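PDB 1T3Q: quinoline 2-oxidoreductase large subunit from Pseudomonas putida, which probably catalyses the hydroxylation of quinoline at carbon 2, as the molybdenum-cofactor subunit of a xanthine dehydrogenase family enzyme. Local coordinates for residues B[678-691]-B[741-754]. Sequence-based numbering, arbitrary orientation.
Sequences QIRGGIAQAIGQTL and MGESAMISAPAAVV. With MCN (pterin cytosine dinucleotide), chain N; SMO (dioxosulfidomolybdenum(VI) ion), chain O.
Gln678 lays its CB against the terminal methyl of Met741, CE, at 3.6 Å. Its chain bends at chi2 (-68°), and the amide comes up to the pterin, where NE2 donates to N1' of the cofactor at 3.2 Å. The same Met741 methyl touches CG1 of Ile679, the two side chains crossing at about a right angle. The Met741 chain curls through two bends to bring CE there. Backbone N atoms of Met741 and Gly742 both donate to the phosphate oxygen O2A. A water donates to Gln678 O and Gly742 O and accepts from Ala745 N, bridging segments that share no direct hydrogen bond. At Gly682 the helices come close: its CA is 4.7 Å from that of Ala745, whose CB rests on the glycine backbone. The axes of 678-691 and 744-754, parts of helices 672-692 and 744-761, approach to 7.5 Å and cross at -45° in the molybdenum cofactor-binding part of the subunit. A type I beta turn from Met741 to Ser744 carries Glu743 to the molybdenum site. Ile683 CG1 spans Ala745 and Ala749. Gln685 CB flanks the sulfur of Met746, while its OE1 bonds to Arg371. Ala686 is a knob among Ala745, Met746, Ala749 and Pro750, with CB tight against Pro750 CG at 3.5 Å. Met746 answers as a knob among Gly682, Gln685, Ala686 and Gln689. Gln689 extends NE2 to Met746 CE and Pro750 CG; this buried nitrogen has no polar partner. Thr690 OG1 (2.8 Å) and N reach Ala686 O from opposite faces of its plane. Val753 CG1 packs on OG1 at 3.2 Å, and Thr690 CG2 lies against Pro750. Leu691 meets Val753 CG1.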
loop_
_atom_site.group_PDB
_atom_site.type_symbol
_atom_site.label_atom_id
_atom_site.label_comp_id
_atom_site.label_asym_id
_atom_site.label_seq_id
_atom_site.Cartn_x
_atom_site.Cartn_y
_atom_site.Cartn_z
ATOM N N GLN B 678 -21.582 -21.723 -7.733
ATOM C CA GLN B 678 -22.356 -21.226 -6.593
ATOM C C GLN B 678 -23.394 -22.250 -6.152
ATOM O O GLN B 678 -23.649 -22.420 -4.957
ATOM C CB GLN B 678 -23.050 -19.915 -6.967
ATOM C CG GLN B 678 -22.100 -18.745 -7.147
ATOM C CD GLN B 678 -21.456 -18.335 -5.839
ATOM O OE1 GLN B 678 -22.134 -17.870 -4.925
ATOM N NE2 GLN B 678 -20.143 -18.515 -5.739
ATOM N N ILE B 679 -24.001 -22.924 -7.125
ATOM C CA ILE B 679 -25.004 -23.937 -6.833
ATOM C C ILE B 679 -24.377 -25.145 -6.135
ATOM O O ILE B 679 -24.905 -25.639 -5.137
ATOM C CB ILE B 679 -25.716 -24.412 -8.128
ATOM C CG1 ILE B 679 -26.624 -23.303 -8.664
ATOM C CG2 ILE B 679 -26.523 -25.668 -7.848
ATOM C CD1 ILE B 679 -27.182 -23.586 -10.054
ATOM N N ARG B 680 -23.255 -25.634 -6.659
ATOM C CA ARG B 680 -22.602 -26.786 -6.045
ATOM C C ARG B 680 -22.075 -26.447 -4.654
ATOM O O ARG B 680 -22.188 -27.252 -3.731
ATOM C CB ARG B 680 -21.468 -27.306 -6.945
ATOM C CG ARG B 680 -21.982 -27.883 -8.262
ATOM C CD ARG B 680 -20.944 -28.769 -8.953
ATOM N NE ARG B 680 -21.546 -29.512 -10.063
ATOM C CZ ARG B 680 -21.763 -29.013 -11.276
ATOM N NH1 ARG B 680 -22.324 -29.775 -12.207
ATOM N NH2 ARG B 680 -21.403 -27.767 -11.569
ATOM N N GLY B 681 -21.518 -25.254 -4.498
ATOM C CA GLY B 681 -21.006 -24.853 -3.196
ATOM C C GLY B 681 -22.121 -24.788 -2.167
ATOM O O GLY B 681 -21.959 -25.243 -1.030
ATOM N N GLY B 682 -23.258 -24.220 -2.568
ATOM C CA GLY B 682 -24.396 -24.113 -1.668
ATOM C C GLY B 682 -24.946 -25.482 -1.310
ATOM O O GLY B 682 -25.342 -25.724 -0.170
ATOM N N ILE B 683 -24.975 -26.388 -2.283
ATOM C CA ILE B 683 -25.475 -27.735 -2.038
ATOM C C ILE B 683 -24.610 -28.476 -1.017
ATOM O O ILE B 683 -25.129 -29.207 -0.172
ATOM C CB ILE B 683 -25.554 -28.559 -3.356
ATOM C CG1 ILE B 683 -26.738 -28.059 -4.197
ATOM C CG2 ILE B 683 -25.722 -30.058 -3.036
ATOM C CD1 ILE B 683 -26.815 -28.647 -5.605
ATOM N N ALA B 684 -23.296 -28.291 -1.089
ATOM C CA ALA B 684 -22.403 -28.951 -0.141
ATOM C C ALA B 684 -22.683 -28.438 1.276
ATOM O O ALA B 684 -22.776 -29.220 2.224
ATOM C CB ALA B 684 -20.942 -28.702 -0.520
ATOM N N GLN B 685 -22.822 -27.127 1.422
ATOM C CA GLN B 685 -23.103 -26.562 2.739
ATOM C C GLN B 685 -24.445 -27.063 3.260
ATOM O O GLN B 685 -24.614 -27.256 4.466
ATOM C CB GLN B 685 -23.078 -25.029 2.689
ATOM C CG GLN B 685 -21.663 -24.459 2.583
ATOM C CD GLN B 685 -21.640 -22.953 2.410
ATOM O OE1 GLN B 685 -22.414 -22.402 1.635
ATOM N NE2 GLN B 685 -20.736 -22.283 3.119
ATOM N N ALA B 686 -25.391 -27.287 2.346
ATOM C CA ALA B 686 -26.723 -27.786 2.694
ATOM C C ALA B 686 -26.629 -29.203 3.252
ATOM O O ALA B 686 -27.316 -29.558 4.210
ATOM C CB ALA B 686 -27.630 -27.770 1.457
ATOM N N ILE B 687 -25.784 -30.021 2.636
ATOM C CA ILE B 687 -25.588 -31.384 3.097
ATOM C C ILE B 687 -24.926 -31.318 4.474
ATOM O O ILE B 687 -25.213 -32.126 5.362
ATOM C CB ILE B 687 -24.695 -32.160 2.108
ATOM C CG1 ILE B 687 -25.498 -32.453 0.839
ATOM C CG2 ILE B 687 -24.169 -33.442 2.754
ATOM C CD1 ILE B 687 -24.649 -32.925 -0.341
ATOM N N GLY B 688 -24.046 -30.339 4.643
ATOM C CA GLY B 688 -23.378 -30.168 5.920
ATOM C C GLY B 688 -24.406 -29.856 6.998
ATOM O O GLY B 688 -24.491 -30.554 8.008
ATOM N N GLN B 689 -25.213 -28.823 6.776
ATOM C CA GLN B 689 -26.228 -28.443 7.765
ATOM C C GLN B 689 -27.209 -29.562 8.096
ATOM O O GLN B 689 -27.555 -29.773 9.260
ATOM C CB GLN B 689 -27.040 -27.230 7.291
ATOM C CG GLN B 689 -28.068 -26.771 8.340
ATOM C CD GLN B 689 -29.114 -25.810 7.800
ATOM O OE1 GLN B 689 -29.888 -25.226 8.568
ATOM N NE2 GLN B 689 -29.156 -25.653 6.481
ATOM N N THR B 690 -27.656 -30.289 7.079
ATOM C CA THR B 690 -28.638 -31.338 7.305
ATOM C C THR B 690 -28.159 -32.687 7.819
ATOM O O THR B 690 -28.936 -33.410 8.440
ATOM C CB THR B 690 -29.483 -31.588 6.029
ATOM O OG1 THR B 690 -28.624 -31.947 4.938
ATOM C CG2 THR B 690 -30.270 -30.334 5.667
ATOM N N LEU B 691 -26.896 -33.038 7.591
ATOM C CA LEU B 691 -26.417 -34.343 8.033
ATOM C C LEU B 691 -25.187 -34.371 8.923
ATOM O O LEU B 691 -24.921 -35.395 9.555
ATOM C CB LEU B 691 -26.118 -35.230 6.817
ATOM C CG LEU B 691 -27.240 -35.516 5.818
ATOM C CD1 LEU B 691 -26.681 -36.303 4.635
ATOM C CD2 LEU B 691 -28.352 -36.290 6.503
ATOM N N MET B 741 -28.712 -15.313 -7.084
ATOM C CA MET B 741 -28.851 -16.740 -6.778
ATOM C C MET B 741 -27.828 -17.274 -5.774
ATOM O O MET B 741 -27.884 -18.437 -5.385
ATOM C CB MET B 741 -28.796 -17.580 -8.072
ATOM C CG MET B 741 -27.533 -17.422 -8.929
ATOM S SD MET B 741 -26.015 -18.117 -8.216
ATOM C CE MET B 741 -26.497 -19.803 -7.945
ATOM N N GLY B 742 -26.910 -16.421 -5.344
ATOM C CA GLY B 742 -25.887 -16.846 -4.397
ATOM C C GLY B 742 -26.345 -17.742 -3.257
ATOM O O GLY B 742 -25.691 -18.734 -2.939
ATOM N N GLU B 743 -27.472 -17.410 -2.640
ATOM C CA GLU B 743 -27.985 -18.188 -1.517
ATOM C C GLU B 743 -28.937 -19.315 -1.869
ATOM O O GLU B 743 -29.248 -20.141 -1.014
ATOM C CB GLU B 743 -28.716 -17.269 -0.541
ATOM C CG GLU B 743 -27.869 -16.188 0.079
ATOM C CD GLU B 743 -28.729 -15.173 0.795
ATOM O OE1 GLU B 743 -29.325 -14.317 0.105
ATOM O OE2 GLU B 743 -28.833 -15.246 2.037
ATOM N N SER B 744 -29.398 -19.346 -3.117
ATOM C CA SER B 744 -30.378 -20.335 -3.564
ATOM C C SER B 744 -30.275 -21.755 -3.014
ATOM O O SER B 744 -31.240 -22.265 -2.442
ATOM C CB SER B 744 -30.418 -20.388 -5.099
ATOM O OG SER B 744 -29.198 -20.869 -5.640
ATOM N N ALA B 745 -29.121 -22.395 -3.176
ATOM C CA ALA B 745 -28.958 -23.764 -2.714
ATOM C C ALA B 745 -29.060 -23.933 -1.199
ATOM O O ALA B 745 -29.495 -24.978 -0.728
ATOM C CB ALA B 745 -27.631 -24.332 -3.218
ATOM N N MET B 746 -28.648 -22.926 -0.435
ATOM C CA MET B 746 -28.722 -23.040 1.022
ATOM C C MET B 746 -30.108 -22.711 1.549
ATOM O O MET B 746 -30.398 -22.882 2.735
ATOM C CB MET B 746 -27.668 -22.158 1.701
ATOM C CG MET B 746 -26.408 -22.932 2.110
ATOM S SD MET B 746 -26.763 -24.341 3.214
ATOM C CE MET B 746 -27.090 -23.464 4.758
ATOM N N ILE B 747 -30.972 -22.232 0.666
ATOM C CA ILE B 747 -32.340 -21.944 1.069
ATOM C C ILE B 747 -33.135 -23.225 0.848
ATOM O O ILE B 747 -33.859 -23.682 1.725
ATOM C CB ILE B 747 -32.984 -20.837 0.192
ATOM C CG1 ILE B 747 -32.348 -19.480 0.496
ATOM C CG2 ILE B 747 -34.492 -20.797 0.421
ATOM C CD1 ILE B 747 -32.819 -18.379 -0.428
ATOM N N SER B 748 -32.943 -23.812 -0.329
ATOM C CA SER B 748 -33.680 -24.995 -0.758
ATOM C C SER B 748 -33.047 -26.385 -0.632
ATOM O O SER B 748 -33.724 -27.332 -0.245
ATOM C CB SER B 748 -34.124 -24.769 -2.209
ATOM O OG SER B 748 -34.741 -25.913 -2.768
ATOM N N ALA B 749 -31.770 -26.529 -0.965
ATOM C CA ALA B 749 -31.151 -27.850 -0.874
ATOM C C ALA B 749 -31.282 -28.517 0.505
ATOM O O ALA B 749 -31.452 -29.730 0.595
ATOM C CB ALA B 749 -29.677 -27.779 -1.296
ATOM N N PRO B 750 -31.209 -27.744 1.600
ATOM C CA PRO B 750 -31.342 -28.435 2.887
ATOM C C PRO B 750 -32.701 -29.124 2.999
ATOM O O PRO B 750 -32.819 -30.211 3.565
ATOM C CB PRO B 750 -31.182 -27.309 3.905
ATOM C CG PRO B 750 -30.290 -26.320 3.185
ATOM C CD PRO B 750 -30.888 -26.320 1.795
ATOM N N ALA B 751 -33.731 -28.479 2.457
ATOM C CA ALA B 751 -35.075 -29.029 2.501
ATOM C C ALA B 751 -35.135 -30.337 1.720
ATOM O O ALA B 751 -35.780 -31.290 2.143
ATOM C CB ALA B 751 -36.074 -28.018 1.931
ATOM N N ALA B 752 -34.448 -30.381 0.583
ATOM C CA ALA B 752 -34.423 -31.585 -0.243
ATOM C C ALA B 752 -33.838 -32.774 0.515
ATOM O O ALA B 752 -34.350 -33.890 0.412
ATOM C CB ALA B 752 -33.617 -31.329 -1.524
ATOM N N VAL B 753 -32.769 -32.539 1.275
ATOM C CA VAL B 753 -32.140 -33.615 2.037
ATOM C C VAL B 753 -33.027 -34.093 3.186
ATOM O O VAL B 753 -33.205 -35.299 3.382
ATOM C CB VAL B 753 -30.768 -33.190 2.615
ATOM C CG1 VAL B 753 -30.151 -34.358 3.388
ATOM C CG2 VAL B 753 -29.833 -32.753 1.492
ATOM N N VAL B 754 -33.578 -33.156 3.952
ATOM C CA VAL B 754 -34.451 -33.535 5.057
ATOM C C VAL B 754 -35.651 -34.296 4.498
ATOM O O VAL B 754 -36.059 -35.326 5.048
ATOM C CB VAL B 754 -34.954 -32.296 5.837
ATOM C CG1 VAL B 754 -35.991 -32.719 6.873
ATOM C CG2 VAL B 754 -33.781 -31.619 6.534
HETATM N N1 MCN N . -24.037 -14.661 -10.971
HETATM C C2 MCN N . -24.081 -14.697 -12.403
HETATM N N3 MCN N . -25.349 -14.470 -12.916
HETATM C C4 MCN N . -26.511 -14.234 -12.188
HETATM C C5 MCN N . -26.407 -14.221 -10.724
HETATM C C6 MCN N . -25.186 -14.428 -10.127
HETATM O O2 MCN N . -23.088 -14.933 -13.054
HETATM N N4 MCN N . -27.665 -14.024 -12.785
HETATM C "C1'" MCN N . -22.606 -14.873 -10.349
HETATM C C2D MCN N . -21.915 -13.484 -9.972
HETATM O "O2'" MCN N . -20.460 -13.576 -10.176
HETATM C "C3'" MCN N . -22.343 -13.263 -8.537
HETATM C C4D MCN N . -22.343 -14.642 -7.920
HETATM O O4D MCN N . -22.612 -15.582 -9.077
HETATM O "O3'" MCN N . -21.389 -12.368 -7.866
HETATM C "C5'" MCN N . -23.265 -14.827 -6.682
HETATM O "O5'" MCN N . -24.528 -14.352 -7.079
HETATM P PA MCN N . -25.347 -13.229 -6.330
HETATM O O1A MCN N . -25.329 -12.033 -7.230
HETATM O O2A MCN N . -26.647 -13.914 -5.942
HETATM O O3A MCN N . -24.762 -12.838 -4.863
HETATM P PB MCN N . -23.491 -11.962 -4.435
HETATM O O1B MCN N . -24.010 -10.790 -3.667
HETATM O O2B MCN N . -22.600 -11.682 -5.609
HETATM O O3B MCN N . -22.673 -12.946 -3.467
HETATM C C10 MCN N . -23.034 -13.093 -2.117
HETATM C "C9'" MCN N . -23.694 -14.429 -2.016
HETATM C "C8'" MCN N . -24.003 -14.603 -0.511
HETATM S "S8'" MCN N . -25.140 -13.407 0.176
HETATM C "C7'" MCN N . -23.527 -15.561 0.286
HETATM S "S7'" MCN N . -23.882 -15.733 2.028
HETATM C "C6'" MCN N . -22.511 -16.583 -0.329
HETATM C C7 MCN N . -22.727 -16.726 -1.812
HETATM O "O9'" MCN N . -22.697 -15.464 -2.459
HETATM N "N5'" MCN N . -21.142 -16.131 0.155
HETATM C C4A MCN N . -20.142 -16.776 -0.675
HETATM N "N8'" MCN N . -21.653 -17.583 -2.418
HETATM C C4B MCN N . -20.343 -17.507 -1.860
HETATM N "N1'" MCN N . -19.333 -18.120 -2.644
HETATM C "C2'" MCN N . -18.074 -17.965 -2.171
HETATM N "N2'" MCN N . -17.076 -18.543 -2.874
HETATM N "N3'" MCN N . -17.775 -17.240 -1.035
HETATM C "C4'" MCN N . -18.746 -16.575 -0.196
HETATM O "O4'" MCN N . -18.402 -15.959 0.783
HETATM S S SMO O . -25.780 -14.664 4.408
HETATM MO MO SMO O . -25.186 -13.738 2.578
HETATM O OM2 SMO O . -26.761 -13.043 2.828
HETATM O OM1 SMO O . -23.996 -12.667 3.127
HETATM O O HOH W 1 -26.377 -21.352 -3.984
#